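Local coordinates for periplasmic divalent cation tolerance protein (Synechococcus elongatus, PDB 6GDX) that is a trimeric PII-like protein that may carry small molecules or act in signalling; copper binding is assigned to its family but uncertain, at residues 25-39 and 111-125. Residues are numbered along the deposited sequence; the frame is centred on the assembly and turned at random.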
loop_
_atom_site.group_PDB
_atom_site.type_symbol
_atom_site.label_atom_id
_atom_site.label_comp_id
_atom_site.label_asym_id
_atom_site.label_seq_id
_atom_site.Cartn_x
_atom_site.Cartn_y
_atom_site.Cartn_z
ATOM N N SER B 25 -23.309 -1.048 3.204
ATOM C CA SER B 25 -21.980 -1.120 3.879
ATOM C C SER B 25 -21.323 -2.516 3.885
ATOM O O SER B 25 -20.140 -2.625 4.208
ATOM C CB SER B 25 -22.091 -0.595 5.317
ATOM O OG SER B 25 -22.402 -1.638 6.219
ATOM N N SER B 26 -22.066 -3.566 3.553
ATOM C CA SER B 26 -21.502 -4.927 3.548
ATOM C C SER B 26 -20.352 -5.114 2.550
ATOM O O SER B 26 -20.302 -4.425 1.516
ATOM C CB SER B 26 -22.588 -5.967 3.289
ATOM O OG SER B 26 -23.175 -5.797 2.008
ATOM N N LEU B 27 -19.450 -6.049 2.867
ATOM C CA LEU B 27 -18.365 -6.369 1.937
ATOM C C LEU B 27 -18.883 -7.218 0.816
ATOM O O LEU B 27 -19.603 -8.215 1.008
ATOM C CB LEU B 27 -17.139 -7.084 2.552
ATOM C CG LEU B 27 -16.221 -6.182 3.371
ATOM C CD1 LEU B 27 -15.192 -6.995 4.138
ATOM C CD2 LEU B 27 -15.525 -5.127 2.537
ATOM N N ILE B 28 -18.450 -6.862 -0.375
ATOM C CA ILE B 28 -18.712 -7.620 -1.560
ATOM C C ILE B 28 -17.413 -7.900 -2.304
ATOM O O ILE B 28 -16.457 -7.130 -2.246
ATOM C CB ILE B 28 -19.673 -6.865 -2.495
ATOM C CG1 ILE B 28 -19.195 -5.436 -2.792
ATOM C CG2 ILE B 28 -21.084 -6.899 -1.919
ATOM C CD1 ILE B 28 -19.795 -4.891 -4.050
ATOM N N GLU B 29 -17.375 -9.039 -2.997
ATOM C CA GLU B 29 -16.267 -9.340 -3.903
ATOM C C GLU B 29 -16.199 -8.310 -4.983
ATOM O O GLU B 29 -17.210 -7.866 -5.510
ATOM C CB GLU B 29 -16.473 -10.640 -4.620
ATOM C CG GLU B 29 -16.470 -11.841 -3.732
ATOM C CD GLU B 29 -16.571 -13.132 -4.537
ATOM O OE1 GLU B 29 -16.656 -13.131 -5.796
ATOM O OE2 GLU B 29 -16.506 -14.175 -3.928
ATOM N N THR B 30 -14.981 -7.943 -5.350
ATOM C CA THR B 30 -14.754 -6.968 -6.412
ATOM C C THR B 30 -13.630 -7.469 -7.323
ATOM O O THR B 30 -12.588 -7.888 -6.827
ATOM C CB THR B 30 -14.384 -5.557 -5.859
ATOM O OG1 THR B 30 -13.249 -5.623 -4.994
ATOM C CG2 THR B 30 -15.534 -4.963 -5.075
ATOM N N ALA B 31 -13.829 -7.329 -8.619
ATOM C CA ALA B 31 -12.801 -7.644 -9.596
ATOM C C ALA B 31 -12.507 -6.497 -10.541
ATOM O O ALA B 31 -11.539 -6.617 -11.309
ATOM C CB ALA B 31 -13.182 -8.878 -10.377
ATOM N N ASP B 32 -13.284 -5.424 -10.523
ATOM C CA ASP B 32 -13.173 -4.362 -11.509
ATOM C C ASP B 32 -12.604 -3.049 -10.959
ATOM O O ASP B 32 -12.570 -2.060 -11.675
ATOM C CB ASP B 32 -14.546 -4.086 -12.141
ATOM N N LEU B 33 -12.163 -3.036 -9.707
ATOM C CA LEU B 33 -11.478 -1.852 -9.129
ATOM C C LEU B 33 -9.976 -2.027 -9.277
ATOM O O LEU B 33 -9.461 -3.155 -9.281
ATOM C CB LEU B 33 -11.877 -1.698 -7.678
ATOM C CG LEU B 33 -13.371 -1.557 -7.408
ATOM C CD1 LEU B 33 -13.596 -1.345 -5.919
ATOM C CD2 LEU B 33 -14.046 -0.468 -8.235
ATOM N N ARG B 34 -9.270 -0.910 -9.353
ATOM C CA ARG B 34 -7.829 -0.918 -9.553
ATOM C C ARG B 34 -7.197 0.202 -8.761
ATOM O O ARG B 34 -7.776 1.294 -8.631
ATOM C CB ARG B 34 -7.456 -0.730 -11.017
ATOM C CG ARG B 34 -7.932 -1.808 -11.959
ATOM C CD ARG B 34 -7.156 -3.098 -11.749
ATOM N NE ARG B 34 -7.487 -4.127 -12.729
ATOM C CZ ARG B 34 -8.539 -4.932 -12.647
ATOM N NH1 ARG B 34 -9.436 -4.805 -11.679
ATOM N NH2 ARG B 34 -8.703 -5.874 -13.584
ATOM N N LEU B 35 -5.990 -0.066 -8.261
ATOM C CA LEU B 35 -5.128 0.966 -7.643
ATOM C C LEU B 35 -3.883 1.075 -8.488
ATOM O O LEU B 35 -3.105 0.112 -8.573
ATOM C CB LEU B 35 -4.722 0.571 -6.241
ATOM C CG LEU B 35 -5.806 0.358 -5.220
ATOM C CD1 LEU B 35 -5.239 -0.188 -3.910
ATOM C CD2 LEU B 35 -6.585 1.633 -4.980
ATOM N N LEU B 36 -3.645 2.216 -9.099
ATOM C CA LEU B 36 -2.421 2.445 -9.852
ATOM C C LEU B 36 -1.473 3.226 -8.966
ATOM O O LEU B 36 -1.812 4.320 -8.479
ATOM C CB LEU B 36 -2.711 3.132 -11.173
ATOM C CG LEU B 36 -1.492 3.363 -12.058
ATOM C CD1 LEU B 36 -1.900 3.385 -13.530
ATOM C CD2 LEU B 36 -0.713 4.625 -11.740
ATOM N N LEU B 37 -0.272 2.678 -8.786
ATOM C CA LEU B 37 0.770 3.283 -7.954
ATOM C C LEU B 37 1.859 3.849 -8.818
ATOM O O LEU B 37 2.377 3.163 -9.721
ATOM C CB LEU B 37 1.365 2.210 -7.036
ATOM C CG LEU B 37 0.373 1.396 -6.212
ATOM C CD1 LEU B 37 1.124 0.334 -5.414
ATOM C CD2 LEU B 37 -0.539 2.241 -5.368
ATOM N N THR B 38 2.207 5.104 -8.569
ATOM C CA THR B 38 3.341 5.740 -9.224
ATOM C C THR B 38 3.980 6.722 -8.235
ATOM O O THR B 38 3.439 6.951 -7.149
ATOM C CB THR B 38 2.936 6.427 -10.531
ATOM O OG1 THR B 38 4.110 6.843 -11.241
ATOM C CG2 THR B 38 2.036 7.595 -10.314
ATOM N N THR B 39 5.127 7.281 -8.597
ATOM C CA THR B 39 5.778 8.312 -7.780
ATOM C C THR B 39 6.109 9.497 -8.652
ATOM O O THR B 39 6.306 9.377 -9.857
ATOM C CB THR B 39 7.046 7.798 -7.094
ATOM O OG1 THR B 39 8.030 7.526 -8.074
ATOM C CG2 THR B 39 6.787 6.570 -6.262
ATOM N N GLU B 111 7.309 4.972 -12.401
ATOM C CA GLU B 111 6.786 3.775 -11.748
ATOM C C GLU B 111 5.372 3.536 -12.230
ATOM O O GLU B 111 4.575 4.464 -12.400
ATOM C CB GLU B 111 6.783 3.921 -10.211
ATOM C CG GLU B 111 6.066 2.798 -9.428
ATOM C CD GLU B 111 6.056 2.994 -7.901
ATOM O OE1 GLU B 111 4.954 3.266 -7.294
ATOM O OE2 GLU B 111 7.151 2.830 -7.276
ATOM N N CYS B 112 5.040 2.286 -12.452
ATOM C CA CYS B 112 3.670 1.906 -12.768
ATOM C C CYS B 112 3.433 0.516 -12.228
ATOM O O CYS B 112 3.955 -0.459 -12.777
ATOM C CB CYS B 112 3.428 1.923 -14.265
ATOM S SG CYS B 112 1.745 1.408 -14.707
ATOM N N LEU B 113 2.702 0.420 -11.125
ATOM C CA LEU B 113 2.357 -0.860 -10.559
ATOM C C LEU B 113 0.881 -0.826 -10.213
ATOM O O LEU B 113 0.432 0.130 -9.582
ATOM C CB LEU B 113 3.156 -1.149 -9.331
ATOM C CG LEU B 113 4.649 -1.389 -9.579
ATOM C CD1 LEU B 113 5.327 -1.528 -8.258
ATOM C CD2 LEU B 113 4.912 -2.633 -10.416
ATOM N N VAL B 114 0.120 -1.838 -10.637
ATOM C CA VAL B 114 -1.312 -1.833 -10.443
ATOM C C VAL B 114 -1.690 -2.975 -9.538
ATOM O O VAL B 114 -1.300 -4.123 -9.793
ATOM C CB VAL B 114 -2.029 -1.930 -11.773
ATOM C CG1 VAL B 114 -3.538 -1.874 -11.572
ATOM C CG2 VAL B 114 -1.575 -0.830 -12.711
ATOM N N LEU B 115 -2.513 -2.685 -8.535
ATOM C CA LEU B 115 -3.080 -3.686 -7.628
ATOM C C LEU B 115 -4.574 -3.811 -7.859
ATOM O O LEU B 115 -5.230 -2.841 -8.243
ATOM C CB LEU B 115 -2.848 -3.315 -6.163
ATOM C CG LEU B 115 -1.416 -3.050 -5.740
ATOM C CD1 LEU B 115 -1.376 -2.624 -4.289
ATOM C CD2 LEU B 115 -0.578 -4.289 -5.909
ATOM N N THR B 116 -5.108 -4.999 -7.624
ATOM C CA THR B 116 -6.554 -5.245 -7.677
ATOM C C THR B 116 -7.061 -5.576 -6.290
ATOM O O THR B 116 -6.759 -6.649 -5.748
ATOM C CB THR B 116 -6.890 -6.365 -8.672
ATOM O OG1 THR B 116 -6.557 -5.899 -9.991
ATOM C CG2 THR B 116 -8.370 -6.729 -8.635
ATOM N N PRO B 117 -7.861 -4.693 -5.697
ATOM C CA PRO B 117 -8.585 -5.049 -4.467
ATOM C C PRO B 117 -9.548 -6.197 -4.714
ATOM O O PRO B 117 -10.171 -6.305 -5.769
ATOM C CB PRO B 117 -9.312 -3.756 -4.106
ATOM C CG PRO B 117 -8.564 -2.673 -4.844
ATOM C CD PRO B 117 -8.169 -3.316 -6.117
ATOM N N ILE B 118 -9.628 -7.098 -3.760
ATOM C CA ILE B 118 -10.468 -8.278 -3.889
ATOM C C ILE B 118 -11.830 -8.087 -3.269
ATOM O O ILE B 118 -12.732 -8.922 -3.512
ATOM C CB ILE B 118 -9.745 -9.523 -3.251
ATOM C CG1 ILE B 118 -9.628 -9.415 -1.680
ATOM C CG2 ILE B 118 -8.474 -9.879 -4.008
ATOM C CD1 ILE B 118 -10.641 -10.122 -0.847
ATOM N N ALA B 119 -12.019 -7.045 -2.470
ATOM C CA ALA B 119 -13.324 -6.770 -1.886
ATOM C C ALA B 119 -13.396 -5.299 -1.575
ATOM O O ALA B 119 -12.389 -4.584 -1.465
ATOM C CB ALA B 119 -13.552 -7.585 -0.624
ATOM N N SER B 120 -14.629 -4.824 -1.436
ATOM C CA SER B 120 -14.915 -3.444 -1.034
ATOM C C SER B 120 -16.303 -3.449 -0.392
ATOM O O SER B 120 -16.964 -4.475 -0.325
ATOM C CB SER B 120 -14.891 -2.530 -2.236
ATOM O OG SER B 120 -15.096 -1.193 -1.905
ATOM N N SER B 121 -16.775 -2.299 0.057
ATOM C CA SER B 121 -18.178 -2.191 0.441
ATOM C C SER B 121 -19.006 -1.868 -0.787
ATOM O O SER B 121 -18.498 -1.300 -1.776
ATOM C CB SER B 121 -18.370 -1.124 1.493
ATOM O OG SER B 121 -18.055 0.138 0.958
ATOM N N VAL B 122 -20.286 -2.210 -0.730
ATOM C CA VAL B 122 -21.173 -1.823 -1.811
ATOM C C VAL B 122 -21.142 -0.296 -2.009
ATOM O O VAL B 122 -21.056 0.201 -3.134
ATOM C CB VAL B 122 -22.625 -2.288 -1.550
ATOM C CG1 VAL B 122 -23.563 -1.752 -2.612
ATOM C CG2 VAL B 122 -22.700 -3.816 -1.498
ATOM N N ALA B 123 -21.241 0.423 -0.903
ATOM C CA ALA B 123 -21.292 1.878 -0.967
ATOM C C ALA B 123 -20.050 2.496 -1.585
ATOM O O ALA B 123 -20.149 3.413 -2.403
ATOM C CB ALA B 123 -21.540 2.477 0.413
ATOM N N TYR B 124 -18.871 2.006 -1.192
ATOM C CA TYR B 124 -17.622 2.568 -1.704
ATOM C C TYR B 124 -17.463 2.245 -3.188
ATOM O O TYR B 124 -17.097 3.103 -4.002
ATOM C CB TYR B 124 -16.413 2.104 -0.899
ATOM C CG TYR B 124 -15.158 2.729 -1.414
ATOM C CD1 TYR B 124 -14.774 3.997 -1.059
ATOM C CD2 TYR B 124 -14.320 2.021 -2.287
ATOM C CE1 TYR B 124 -13.587 4.534 -1.572
ATOM C CE2 TYR B 124 -13.178 2.567 -2.819
ATOM C CZ TYR B 124 -12.808 3.809 -2.437
ATOM O OH TYR B 124 -11.656 4.334 -3.018
ATOM N N ARG B 125 -17.700 0.981 -3.551
ATOM C CA ARG B 125 -17.583 0.619 -4.957
ATOM C C ARG B 125 -18.547 1.440 -5.807
ATOM O O ARG B 125 -18.170 1.920 -6.873
ATOM C CB ARG B 125 -17.799 -0.870 -5.198
ATOM C CG ARG B 125 -17.903 -1.222 -6.677
ATOM C CD ARG B 125 -17.791 -2.706 -6.922
ATOM N NE ARG B 125 -17.954 -3.010 -8.340
ATOM C CZ ARG B 125 -19.124 -3.163 -8.939
ATOM N NH1 ARG B 125 -19.136 -3.443 -10.222
ATOM N NH2 ARG B 125 -20.258 -3.023 -8.269
HETATM O O HOH W 1 -11.244 -5.178 -8.038
HETATM O O HOH W 2 8.027 7.197 -10.901
#
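Thr38 OG1 has two partners: it donates to Glu111 O at 2.7 Å and is also hydrogen-bonded to His105. From here strand 33-39 pairs with 113-115, an edge of the chain's ferredoxin-like sheet, through four backbone bonds. A second antiparallel ladder joins strand 27-29 to 119-121; Ile28 and Ser120 bond both ways there, with Ile28 N to Ser120 O at 2.8 Å. On one face Leu37 CD1 meets Leu115 CD1 at 4.0 Å, and Leu35 CG meets the ring atom Pro117 CG at 4.1 Å. A bend in the Arg34 chain (chi2 -71°) folds the guanidinium back toward Ala31 O and Leu33 O. NH1 bonds to both in the guanidinium plane, which probably holds the group there. Thr116 OG1 lies 3.2 Å above that plane, toward its rim. Ser120 OG bonds Cys112 O of the second subunit, while Leu113 and Val114 pair with a strand of the third. Between the ladders a water donates to Pro117 O at 2.8 Å and accepts from Leu33 N. Thr30 OG1 adds a weak hydrogen bond to Pro117 O. Water and hydroxyl thus satisfy backbone groups where the register shifts by two and the ladder is interrupted.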